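Local coordinates for sporulation-control protein spo0M (Bacillus subtilis, PDB 5CL2) that controls expression of spo0A and is required for Bacillus subtilis to pass the morphological stage 0 of sporulation, at residues Q48-Y53 / A107-L112; K103-V108 / S121-I126. All blocks are in the same frame, centred on the assembly; numbering follows the deposited sequence.

Interaction 1. Residues Q48-Y53 / A107-L112; sequences QLSTRY and AVVTDL
Gln48 and Val109 grip each other through both backbone polar groups. Gln48 N gives its hydrogen to Val109 O at 2.7 Å, and Val109 N returns a nearly straight bond (170° at the hydrogen) to Gln48 O, also 2.7 Å long. Two residues along, the exchange repeats: Ser50 N bonds to Ala107 O at 2.9 Å, and Ala107 N reaches Ser50 O over the same 2.9 Å. Between these two hydrogen-bonded pairs lies the non-hydrogen-bonded pair Leu49 and Val108. Here the carbonyl oxygens take CA-H...O contacts as well, Val108 CA lying 3.3 Å from Gln48 O and Leu49 CA 3.4 Å from Ala107 O.

This is the antiparallel join of strands 40-57 and 106-114 in the middle of the five-stranded mixed sheet of the N-terminal domain, whose family is grouped with the arrestin-like folds. The two segments meet at 135° between their directions, and the join runs on past Gln48, where Thr110 packs on Leu47 and Ile45 of strand 40-57.

The apolar contact lies on the face carrying Leu49 and Val108. Leu49 holds CG anti to its N (chi1 -168°), and its CD1 swings across to meet Val108 CG2 at 3.7 Å, the two chains crossing at a slant; Leu93, Thr97 and Ile126 close in on Leu49 from around it.

On the face of Gln48, Ser50, Ala107 and Val109 the meeting is looser. Ser50 OG stands 4.1 Å from Val109 CG2 and shares a weak hydrogen bond with Tyr65 OH. Gln48, bent at its second torsion, lays CB and CG near Val109 O while its side chain also rests on Thr67 and Ser70 of strand 60-79, the next strand of the sheet.

Interaction 2. Residues K103-V108 / S121-I126; sequences KVEVAV and SDHDRI. With NA (sodium ion), chain C.
Asp124 and Val108 are joined by a reciprocal pair of backbone bonds, Val108 N to Asp124 O at 2.8 Å and Asp124 N to Val108 O at 2.8 Å. Ile126 N also bonds to Val106 O. On the face that carries Val106, Val108 and Asp124, Ile126 divides its branches between the two valines. With chi1 at 61°, CG1 sits between the backbone N and the carbonyl carbon and meets Val106 CG1 at 3.6 Å, while CG2 touches Val108 CG2 at 4.0 Å. Cutting this side chain back to an alanine here would probably leave both valine methyls without their mates and open a gap beside Leu49 and Leu16, which also pack on it.

On the other face Ala107 CB approaches His123 CE1 obliquely, at 3.3 Å. The carboxylate of Glu105 comes to the edge of that ring, OE1 lying near its plane and the two flat groups 73° apart; Glu105 OE2 is held by a salt bridge to Arg52.

These contacts zip up the beta hairpin of strands 106-114 and 120-128, and the second of these strands carries a sodium site. Asp124, on the face of Val108 and Ile126, chelates the ion with both oxygens, OD1 at 2.5 Å and OD2 at 2.3 Å from sodium. Asp122 adds a single bond, OD2 to sodium at 2.4 Å. Thr14, on strand 11-16 of the three-stranded sheet, contributes its carbonyl oxygen, so that the ion ties the two sheets together. A water is the remaining ligand, and it donates to Asp122 OD1 and His123 O. In the second shell, His123 N helps to position the Asp122 carboxylate by bonding to the same OD1 from above the carboxylate plane, 52° out of it.

In the fold
Interactions 1 and 2 lie on opposite edges of strand 106-114 and share Ala107 and Val108, so that strands 40-57, 106-114 and 120-128 run side by side in one sheet. Interaction 1 is the interior join: most of its residues are buried, and it rests on backbone bonds with modest apolar contact. Interaction 2 is only partly buried. Its valine-isoleucine face belongs to the same core, where Leu49 touches Val106, Val108 and Ile126, but its remaining side chains are largely charged or polar and include two sodium ligands. The two also touch just ahead of Val106, where Thr51 OG1 probably hydrogen-bonds to Glu105 O.

Interaction 1. Residues Q48-Y53 / A107-L112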
loop_
_atom_site.group_PDB
_atom_site.type_symbol
_atom_site.label_atom_id
_atom_site.label_comp_id
_atom_site.label_asym_id
_atom_site.label_seq_id
_atom_site.Cartn_x
_atom_site.Cartn_y
_atom_site.Cartn_z
ATOM N N GLN A 48 -1.881 -15.051 -11.458
ATOM C CA GLN A 48 -2.427 -13.859 -10.810
ATOM C C GLN A 48 -3.367 -14.247 -9.702
ATOM O O GLN A 48 -4.260 -15.070 -9.900
ATOM C CB GLN A 48 -3.196 -12.965 -11.778
ATOM C CG GLN A 48 -2.597 -12.831 -13.141
ATOM C CD GLN A 48 -2.609 -11.388 -13.603
ATOM O OE1 GLN A 48 -3.582 -10.654 -13.370
ATOM N NE2 GLN A 48 -1.516 -10.961 -14.248
ATOM N N LEU A 49 -3.199 -13.592 -8.557
ATOM C CA LEU A 49 -4.129 -13.723 -7.442
ATOM C C LEU A 49 -5.053 -12.511 -7.527
ATOM O O LEU A 49 -4.595 -11.382 -7.624
ATOM C CB LEU A 49 -3.383 -13.788 -6.106
ATOM C CG LEU A 49 -4.158 -14.207 -4.852
ATOM C CD1 LEU A 49 -4.429 -15.720 -4.818
ATOM C CD2 LEU A 49 -3.430 -13.756 -3.598
ATOM N N SER A 50 -6.356 -12.746 -7.563
ATOM C CA SER A 50 -7.268 -11.632 -7.734
ATOM C C SER A 50 -8.554 -11.772 -6.950
ATOM O O SER A 50 -8.923 -12.848 -6.470
ATOM C CB SER A 50 -7.624 -11.435 -9.194
ATOM O OG SER A 50 -8.330 -12.562 -9.648
ATOM N N THR A 51 -9.224 -10.643 -6.797
ATOM C CA THR A 51 -10.514 -10.650 -6.145
ATOM C C THR A 51 -11.328 -9.560 -6.818
ATOM O O THR A 51 -10.928 -9.092 -7.896
ATOM C CB THR A 51 -10.390 -10.453 -4.614
ATOM O OG1 THR A 51 -11.657 -10.717 -4.007
ATOM C CG2 THR A 51 -9.880 -9.065 -4.256
ATOM N N ARG A 52 -12.497 -9.242 -6.258
ATOM C CA ARG A 52 -13.325 -8.152 -6.750
ATOM C C ARG A 52 -13.709 -7.242 -5.580
ATOM O O ARG A 52 -13.758 -7.674 -4.431
ATOM C CB ARG A 52 -14.597 -8.669 -7.412
ATOM C CG ARG A 52 -14.489 -10.037 -8.013
ATOM C CD ARG A 52 -15.872 -10.597 -8.275
ATOM N NE ARG A 52 -16.670 -10.668 -7.054
ATOM C CZ ARG A 52 -17.754 -11.426 -6.913
ATOM N NH1 ARG A 52 -18.185 -12.178 -7.925
ATOM N NH2 ARG A 52 -18.416 -11.424 -5.762
ATOM N N TYR A 53 -13.992 -5.984 -5.864
ATOM C CA TYR A 53 -14.441 -5.109 -4.803
ATOM C C TYR A 53 -15.553 -4.215 -5.295
ATOM O O TYR A 53 -15.706 -4.010 -6.507
ATOM C CB TYR A 53 -13.284 -4.297 -4.227
ATOM C CG TYR A 53 -12.678 -3.246 -5.127
ATOM C CD1 TYR A 53 -11.718 -3.571 -6.081
ATOM C CD2 TYR A 53 -13.043 -1.912 -4.992
ATOM C CE1 TYR A 53 -11.149 -2.582 -6.888
ATOM C CE2 TYR A 53 -12.485 -0.923 -5.775
ATOM C CZ TYR A 53 -11.542 -1.247 -6.713
ATOM O OH TYR A 53 -11.018 -0.221 -7.472
ATOM N N ALA A 107 -9.355 -15.757 -6.429
ATOM C CA ALA A 107 -9.037 -16.712 -7.457
ATOM C C ALA A 107 -7.566 -16.631 -7.865
ATOM O O ALA A 107 -6.994 -15.549 -7.911
ATOM C CB ALA A 107 -9.950 -16.495 -8.664
ATOM N N VAL A 108 -6.977 -17.790 -8.149
ATOM C CA VAL A 108 -5.688 -17.906 -8.837
ATOM C C VAL A 108 -5.934 -18.088 -10.338
ATOM O O VAL A 108 -6.601 -19.019 -10.767
ATOM C CB VAL A 108 -4.853 -19.076 -8.295
ATOM C CG1 VAL A 108 -3.622 -19.285 -9.139
ATOM C CG2 VAL A 108 -4.494 -18.830 -6.814
ATOM N N VAL A 109 -5.455 -17.141 -11.125
ATOM C CA VAL A 109 -5.676 -17.135 -12.557
ATOM C C VAL A 109 -4.374 -17.395 -13.283
ATOM O O VAL A 109 -3.378 -16.728 -13.035
ATOM C CB VAL A 109 -6.257 -15.792 -13.018
ATOM C CG1 VAL A 109 -6.349 -15.721 -14.526
ATOM C CG2 VAL A 109 -7.614 -15.538 -12.357
ATOM N N THR A 110 -4.389 -18.388 -14.164
ATOM C CA THR A 110 -3.249 -18.721 -14.989
ATOM C C THR A 110 -3.440 -18.068 -16.341
ATOM O O THR A 110 -4.489 -18.206 -16.964
ATOM C CB THR A 110 -3.090 -20.240 -15.144
ATOM O OG1 THR A 110 -2.940 -20.836 -13.848
ATOM C CG2 THR A 110 -1.859 -20.581 -16.007
ATOM N N ASP A 111 -2.429 -17.319 -16.757
ATOM C CA ASP A 111 -2.374 -16.686 -18.066
ATOM C C ASP A 111 -1.217 -17.294 -18.878
ATOM O O ASP A 111 -0.049 -17.057 -18.581
ATOM C CB ASP A 111 -2.212 -15.161 -17.874
ATOM C CG ASP A 111 -1.982 -14.404 -19.173
ATOM O OD1 ASP A 111 -2.462 -14.842 -20.253
ATOM O OD2 ASP A 111 -1.349 -13.326 -19.098
ATOM N N LEU A 112 -1.537 -18.081 -19.900
ATOM C CA LEU A 112 -0.500 -18.614 -20.792
ATOM C C LEU A 112 -0.578 -17.858 -22.114
ATOM O O LEU A 112 -1.540 -17.994 -22.859
ATOM C CB LEU A 112 -0.666 -20.132 -21.003
ATOM C CG LEU A 112 0.225 -20.847 -22.016
ATOM C CD1 LEU A 112 0.699 -22.202 -21.501
ATOM C CD2 LEU A 112 -0.518 -21.045 -23.284
#

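Interaction 2. Residues K103-V108 / S121-I126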
loop_
_atom_site.group_PDB
_atom_site.type_symbol
_atom_site.label_atom_id
_atom_site.label_comp_id
_atom_site.label_asym_id
_atom_site.label_seq_id
_atom_site.Cartn_x
_atom_site.Cartn_y
_atom_site.Cartn_z
ATOM N N LYS A 103 -19.504 -12.404 0.417
ATOM C CA LYS A 103 -19.527 -12.309 -1.034
ATOM C C LYS A 103 -18.118 -12.351 -1.690
ATOM O O LYS A 103 -17.988 -12.396 -2.919
ATOM C CB LYS A 103 -20.277 -11.031 -1.426
ATOM C CG LYS A 103 -21.681 -11.298 -1.976
ATOM C CD LYS A 103 -22.364 -10.004 -2.396
ATOM C CE LYS A 103 -23.465 -10.257 -3.430
ATOM N NZ LYS A 103 -24.348 -11.396 -3.087
ATOM N N VAL A 104 -17.075 -12.391 -0.867
ATOM C CA VAL A 104 -15.708 -12.290 -1.359
ATOM C C VAL A 104 -15.182 -13.558 -2.047
ATOM O O VAL A 104 -15.195 -14.650 -1.473
ATOM C CB VAL A 104 -14.748 -11.935 -0.228
ATOM C CG1 VAL A 104 -13.319 -11.878 -0.744
ATOM C CG2 VAL A 104 -15.162 -10.605 0.419
ATOM N N GLU A 105 -14.723 -13.411 -3.284
ATOM C CA GLU A 105 -14.013 -14.526 -3.916
ATOM C C GLU A 105 -12.554 -14.171 -4.220
ATOM O O GLU A 105 -12.238 -13.054 -4.646
ATOM C CB GLU A 105 -14.733 -14.990 -5.204
ATOM C CG GLU A 105 -14.546 -14.071 -6.423
ATOM C CD GLU A 105 -14.969 -14.716 -7.762
ATOM O OE1 GLU A 105 -14.494 -15.840 -8.066
ATOM O OE2 GLU A 105 -15.751 -14.094 -8.519
ATOM N N VAL A 106 -11.674 -15.133 -3.969
ATOM C CA VAL A 106 -10.262 -15.018 -4.315
ATOM C C VAL A 106 -9.917 -16.135 -5.293
ATOM O O VAL A 106 -10.167 -17.315 -5.032
ATOM C CB VAL A 106 -9.348 -15.135 -3.098
ATOM C CG1 VAL A 106 -7.896 -15.147 -3.545
ATOM C CG2 VAL A 106 -9.602 -13.995 -2.131
ATOM N N ALA A 107 -9.355 -15.757 -6.429
ATOM C CA ALA A 107 -9.037 -16.712 -7.457
ATOM C C ALA A 107 -7.566 -16.631 -7.865
ATOM O O ALA A 107 -6.994 -15.549 -7.911
ATOM C CB ALA A 107 -9.950 -16.495 -8.664
ATOM N N VAL A 108 -6.977 -17.790 -8.149
ATOM C CA VAL A 108 -5.688 -17.906 -8.837
ATOM C C VAL A 108 -5.934 -18.088 -10.338
ATOM O O VAL A 108 -6.601 -19.019 -10.767
ATOM C CB VAL A 108 -4.853 -19.076 -8.295
ATOM C CG1 VAL A 108 -3.622 -19.285 -9.139
ATOM C CG2 VAL A 108 -4.494 -18.830 -6.814
ATOM N N SER A 121 -6.090 -19.862 -20.735
ATOM C CA SER A 121 -6.197 -19.459 -19.353
ATOM C C SER A 121 -6.683 -20.580 -18.469
ATOM O O SER A 121 -7.229 -21.554 -18.947
ATOM C CB SER A 121 -7.126 -18.235 -19.252
ATOM O OG SER A 121 -8.392 -18.525 -19.822
ATOM N N ASP A 122 -6.466 -20.432 -17.170
ATOM C CA ASP A 122 -7.110 -21.305 -16.196
ATOM C C ASP A 122 -7.553 -20.488 -14.972
ATOM O O ASP A 122 -6.998 -19.443 -14.710
ATOM C CB ASP A 122 -6.189 -22.431 -15.768
ATOM C CG ASP A 122 -6.924 -23.517 -15.019
ATOM O OD1 ASP A 122 -8.173 -23.525 -15.074
ATOM O OD2 ASP A 122 -6.261 -24.380 -14.402
ATOM N N HIS A 123 -8.530 -21.001 -14.228
ATOM C CA HIS A 123 -9.091 -20.340 -13.050
ATOM C C HIS A 123 -9.239 -21.339 -11.898
ATOM O O HIS A 123 -9.950 -22.346 -12.027
ATOM C CB HIS A 123 -10.451 -19.723 -13.426
ATOM C CG HIS A 123 -11.213 -19.134 -12.272
ATOM N ND1 HIS A 123 -11.242 -17.783 -12.007
ATOM C CD2 HIS A 123 -12.006 -19.721 -11.338
ATOM C CE1 HIS A 123 -12.014 -17.558 -10.954
ATOM N NE2 HIS A 123 -12.481 -18.713 -10.528
ATOM N N ASP A 124 -8.585 -21.062 -10.777
ATOM C CA ASP A 124 -8.703 -21.914 -9.600
ATOM C C ASP A 124 -9.092 -21.046 -8.398
ATOM O O ASP A 124 -8.312 -20.257 -7.892
ATOM C CB ASP A 124 -7.379 -22.627 -9.307
ATOM C CG ASP A 124 -6.998 -23.648 -10.388
ATOM O OD1 ASP A 124 -6.340 -23.223 -11.371
ATOM O OD2 ASP A 124 -7.365 -24.849 -10.268
ATOM N N ARG A 125 -10.296 -21.207 -7.911
ATOM C CA ARG A 125 -10.677 -20.534 -6.698
ATOM C C ARG A 125 -9.868 -21.025 -5.513
ATOM O O ARG A 125 -9.541 -22.205 -5.427
ATOM C CB ARG A 125 -12.150 -20.723 -6.477
ATOM C CG ARG A 125 -12.957 -20.296 -7.678
ATOM C CD ARG A 125 -14.103 -21.260 -7.713
ATOM N NE ARG A 125 -14.693 -21.230 -6.373
ATOM C CZ ARG A 125 -15.958 -21.527 -6.099
ATOM N NH1 ARG A 125 -16.742 -21.970 -7.068
ATOM N NH2 ARG A 125 -16.420 -21.463 -4.851
ATOM N N ILE A 126 -9.543 -20.118 -4.596
ATOM C CA ILE A 126 -9.038 -20.546 -3.301
ATOM C C ILE A 126 -9.852 -19.968 -2.152
ATOM O O ILE A 126 -10.440 -18.882 -2.246
ATOM C CB ILE A 126 -7.556 -20.184 -3.119
ATOM C CG1 ILE A 126 -7.335 -18.683 -3.178
ATOM C CG2 ILE A 126 -6.731 -20.818 -4.201
ATOM C CD1 ILE A 126 -5.989 -18.268 -2.601
HETATM NA NA NA C . -7.098 -25.388 -12.448
HETATM O O HOH W 1 -8.999 -24.999 -12.892
#